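Local structure of type III export protein PSCG (Pseudomonas aeruginosa, 2UWJ) at residues R54-A62 and F74-G82. The protein acts, along with PscE, as a cytoplasmic chaperone that keeps the type III secretion needle protein PscF from polymerising prematurely and is required for needle assembly. Numbering follows the deposited sequence.
Sequences RYQEALAFA and FALCEWHLG
Tyr55 holds CG beside its backbone N and opposite its carbonyl carbon (chi1 -52°), which lays its ring across His80 CB; the first torsion of His80 sets the imidazole near parallel to that ring, and Phe74, with CG likewise anti to its carbonyl carbon, brings its ring beneath the methyl of Ala62. His80 CB lies over the tyrosine face, 3.4 Å from Tyr55 CZ, a CH-pi contact. The two rings are nearly parallel, at 9°, but slid so far that they barely overlap; Tyr55 OH instead sits over the rim of one imidazole face, 3.5 Å from His80 CG. Cys77 approaches the edge of the same phenol, SG 4.0 Å from Tyr55 CD1, a sulfur-aromatic contact, and also reaches the methyl of Ala58. On the flank, Leu81 CG packs 3.5 Å from Tyr55 CB, and its CD1 meets Leu59 CD1 tip to tip at 3.5 Å. Leu59 CG rests 3.6 Å from Cys77 CB, and its CD2 slides alongside Phe74 CB. Ala62 CB stands over the Phe74 ring, 3.6 Å from Phe74 CG, a second CH-pi contact. Together these pairs join segments 54-62 and 74-82, whose helices 55-59 and 74-80, the latter the end of helix 71-80, run roughly antiparallel (149°) with a closest axis approach of 9.3 Å, as expected of a helical hairpin in this TPR-related family. Glu78 OE1 turns to a salt bridge with Arg90, and His80 NE2 hydrogen-bonds the backbone of another protein's chain. No hydrogen bond crosses between the segments, so their cohesion rests on apolar, CH-pi and sulfur-aromatic contacts, while His80 links this interface to the partner protein.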
loop_
_atom_site.group_PDB
_atom_site.type_symbol
_atom_site.label_atom_id
_atom_site.label_comp_id
_atom_site.label_asym_id
_atom_site.label_seq_id
_atom_site.Cartn_x
_atom_site.Cartn_y
_atom_site.Cartn_z
ATOM N N ARG C 54 11.538 6.593 -23.202
ATOM C CA ARG C 54 10.809 7.452 -24.162
ATOM C C ARG C 54 10.304 8.654 -23.428
ATOM O O ARG C 54 9.060 8.835 -23.223
ATOM C CB ARG C 54 9.644 6.677 -24.746
ATOM C CG ARG C 54 10.094 5.561 -25.661
ATOM C CD ARG C 54 9.000 5.542 -26.731
ATOM N NE ARG C 54 8.337 4.295 -26.648
ATOM C CZ ARG C 54 7.191 3.936 -27.199
ATOM N NH1 ARG C 54 6.426 4.720 -27.968
ATOM N NH2 ARG C 54 6.822 2.709 -26.922
ATOM N N TYR C 55 11.255 9.466 -23.000
ATOM C CA TYR C 55 10.973 10.633 -22.172
ATOM C C TYR C 55 10.117 11.730 -22.785
ATOM O O TYR C 55 9.275 12.329 -22.071
ATOM C CB TYR C 55 12.294 11.271 -21.651
ATOM C CG TYR C 55 13.240 10.273 -20.958
ATOM C CD1 TYR C 55 12.817 9.546 -19.822
ATOM C CD2 TYR C 55 14.541 9.997 -21.483
ATOM C CE1 TYR C 55 13.630 8.559 -19.214
ATOM C CE2 TYR C 55 15.363 9.017 -20.877
ATOM C CZ TYR C 55 14.907 8.308 -19.751
ATOM O OH TYR C 55 15.716 7.371 -19.148
ATOM N N GLN C 56 10.377 12.052 -24.065
ATOM C CA GLN C 56 9.620 13.085 -24.757
ATOM C C GLN C 56 8.152 12.680 -24.907
ATOM O O GLN C 56 7.260 13.495 -24.732
ATOM C CB GLN C 56 10.268 13.411 -26.134
ATOM C CG GLN C 56 11.426 14.438 -26.022
ATOM C CD GLN C 56 10.959 15.860 -25.611
ATOM O OE1 GLN C 56 9.759 16.117 -25.353
ATOM N NE2 GLN C 56 11.916 16.793 -25.555
ATOM N N GLU C 57 7.897 11.425 -25.229
ATOM C CA GLU C 57 6.509 10.998 -25.361
ATOM C C GLU C 57 5.813 11.023 -23.971
ATOM O O GLU C 57 4.641 11.405 -23.876
ATOM C CB GLU C 57 6.434 9.605 -25.982
ATOM C CG GLU C 57 6.980 9.567 -27.472
ATOM C CD GLU C 57 7.229 8.126 -27.886
ATOM O OE1 GLU C 57 6.281 7.420 -28.289
ATOM O OE2 GLU C 57 8.397 7.710 -27.740
ATOM N N ALA C 58 6.522 10.629 -22.909
ATOM C CA ALA C 58 5.909 10.677 -21.568
ATOM C C ALA C 58 5.593 12.131 -21.242
ATOM O O ALA C 58 4.530 12.429 -20.694
ATOM C CB ALA C 58 6.850 10.033 -20.485
ATOM N N LEU C 59 6.475 13.047 -21.643
ATOM C CA LEU C 59 6.286 14.462 -21.360
ATOM C C LEU C 59 5.161 15.108 -22.178
ATOM O O LEU C 59 4.712 16.185 -21.844
ATOM C CB LEU C 59 7.590 15.250 -21.565
ATOM C CG LEU C 59 8.553 15.235 -20.360
ATOM C CD1 LEU C 59 9.916 15.790 -20.870
ATOM C CD2 LEU C 59 7.991 16.131 -19.150
ATOM N N ALA C 60 4.685 14.451 -23.236
ATOM C CA ALA C 60 3.556 15.044 -23.965
ATOM C C ALA C 60 2.338 15.183 -22.984
ATOM O O ALA C 60 1.500 16.072 -23.156
ATOM C CB ALA C 60 3.164 14.172 -25.174
ATOM N N PHE C 61 2.275 14.331 -21.958
ATOM C CA PHE C 61 1.151 14.363 -20.978
ATOM C C PHE C 61 1.281 15.484 -19.927
ATOM O O PHE C 61 0.306 15.812 -19.219
ATOM C CB PHE C 61 1.037 13.006 -20.278
ATOM C CG PHE C 61 0.539 11.873 -21.174
ATOM C CD1 PHE C 61 -0.757 11.884 -21.685
ATOM C CD2 PHE C 61 1.353 10.786 -21.465
ATOM C CE1 PHE C 61 -1.237 10.814 -22.479
ATOM C CE2 PHE C 61 0.896 9.729 -22.240
ATOM C CZ PHE C 61 -0.404 9.733 -22.753
ATOM N N ALA C 62 2.460 16.106 -19.830
ATOM C CA ALA C 62 2.650 17.202 -18.847
ATOM C C ALA C 62 1.803 18.461 -19.128
ATOM O O ALA C 62 1.373 19.159 -18.186
ATOM C CB ALA C 62 4.190 17.614 -18.728
ATOM N N PHE C 74 7.111 13.668 -14.614
ATOM C CA PHE C 74 7.590 14.667 -15.592
ATOM C C PHE C 74 8.956 15.255 -15.134
ATOM O O PHE C 74 9.838 15.447 -15.983
ATOM C CB PHE C 74 6.538 15.771 -15.821
ATOM C CG PHE C 74 5.175 15.213 -16.193
ATOM C CD1 PHE C 74 5.072 14.164 -17.101
ATOM C CD2 PHE C 74 3.999 15.730 -15.611
ATOM C CE1 PHE C 74 3.793 13.617 -17.443
ATOM C CE2 PHE C 74 2.735 15.199 -15.942
ATOM C CZ PHE C 74 2.631 14.152 -16.847
ATOM N N ALA C 75 9.125 15.527 -13.830
ATOM C CA ALA C 75 10.443 15.984 -13.319
ATOM C C ALA C 75 11.519 14.897 -13.694
ATOM O O ALA C 75 12.626 15.211 -14.163
ATOM C CB ALA C 75 10.413 16.109 -11.794
ATOM N N LEU C 76 11.189 13.626 -13.489
ATOM C CA LEU C 76 12.188 12.557 -13.762
ATOM C C LEU C 76 12.544 12.568 -15.253
ATOM O O LEU C 76 13.729 12.366 -15.620
ATOM C CB LEU C 76 11.662 11.162 -13.366
ATOM C CG LEU C 76 11.623 10.921 -11.818
ATOM C CD1 LEU C 76 10.819 9.661 -11.500
ATOM C CD2 LEU C 76 13.017 10.819 -11.261
ATOM N N CYS C 77 11.536 12.767 -16.114
ATOM C CA CYS C 77 11.755 12.801 -17.570
ATOM C C CYS C 77 12.674 13.984 -17.952
ATOM O O CYS C 77 13.608 13.860 -18.797
ATOM C CB CYS C 77 10.405 12.917 -18.317
ATOM S SG CYS C 77 9.514 11.350 -18.355
ATOM N N GLU C 78 12.386 15.135 -17.375
ATOM C CA GLU C 78 13.198 16.339 -17.640
ATOM C C GLU C 78 14.661 16.063 -17.172
ATOM O O GLU C 78 15.646 16.454 -17.842
ATOM C CB GLU C 78 12.590 17.546 -16.888
ATOM C CG GLU C 78 11.382 18.108 -17.631
ATOM C CD GLU C 78 10.503 19.033 -16.776
ATOM O OE1 GLU C 78 10.534 18.931 -15.539
ATOM O OE2 GLU C 78 9.789 19.838 -17.370
ATOM N N TRP C 79 14.790 15.425 -16.023
ATOM C CA TRP C 79 16.100 15.086 -15.486
ATOM C C TRP C 79 16.882 14.198 -16.480
ATOM O O TRP C 79 18.020 14.536 -16.812
ATOM C CB TRP C 79 15.955 14.376 -14.137
ATOM C CG TRP C 79 17.257 13.894 -13.485
ATOM C CD1 TRP C 79 18.352 14.661 -13.111
ATOM C CD2 TRP C 79 17.518 12.569 -13.000
ATOM N NE1 TRP C 79 19.265 13.887 -12.399
ATOM C CE2 TRP C 79 18.785 12.603 -12.316
ATOM C CE3 TRP C 79 16.809 11.358 -13.058
ATOM C CZ2 TRP C 79 19.342 11.471 -11.700
ATOM C CZ3 TRP C 79 17.373 10.212 -12.434
ATOM C CH2 TRP C 79 18.630 10.289 -11.764
ATOM N N HIS C 80 16.296 13.094 -16.967
ATOM C CA HIS C 80 17.028 12.219 -17.882
ATOM C C HIS C 80 17.268 12.878 -19.224
ATOM O O HIS C 80 18.189 12.473 -19.942
ATOM C CB HIS C 80 16.328 10.857 -18.102
ATOM C CG HIS C 80 16.195 10.027 -16.857
ATOM N ND1 HIS C 80 17.222 9.272 -16.340
ATOM C CD2 HIS C 80 15.112 9.762 -16.070
ATOM C CE1 HIS C 80 16.799 8.565 -15.309
ATOM N NE2 HIS C 80 15.515 8.843 -15.121
ATOM N N LEU C 81 16.459 13.885 -19.579
ATOM C CA LEU C 81 16.662 14.578 -20.847
ATOM C C LEU C 81 17.669 15.760 -20.668
ATOM O O LEU C 81 17.934 16.494 -21.610
ATOM C CB LEU C 81 15.310 15.091 -21.410
ATOM C CG LEU C 81 14.304 14.084 -21.992
ATOM C CD1 LEU C 81 12.983 14.834 -22.377
ATOM C CD2 LEU C 81 14.905 13.355 -23.236
ATOM N N GLY C 82 18.189 15.945 -19.453
ATOM C CA GLY C 82 19.129 17.032 -19.183
ATOM C C GLY C 82 18.527 18.425 -19.212
ATOM O O GLY C 82 19.231 19.437 -19.332
#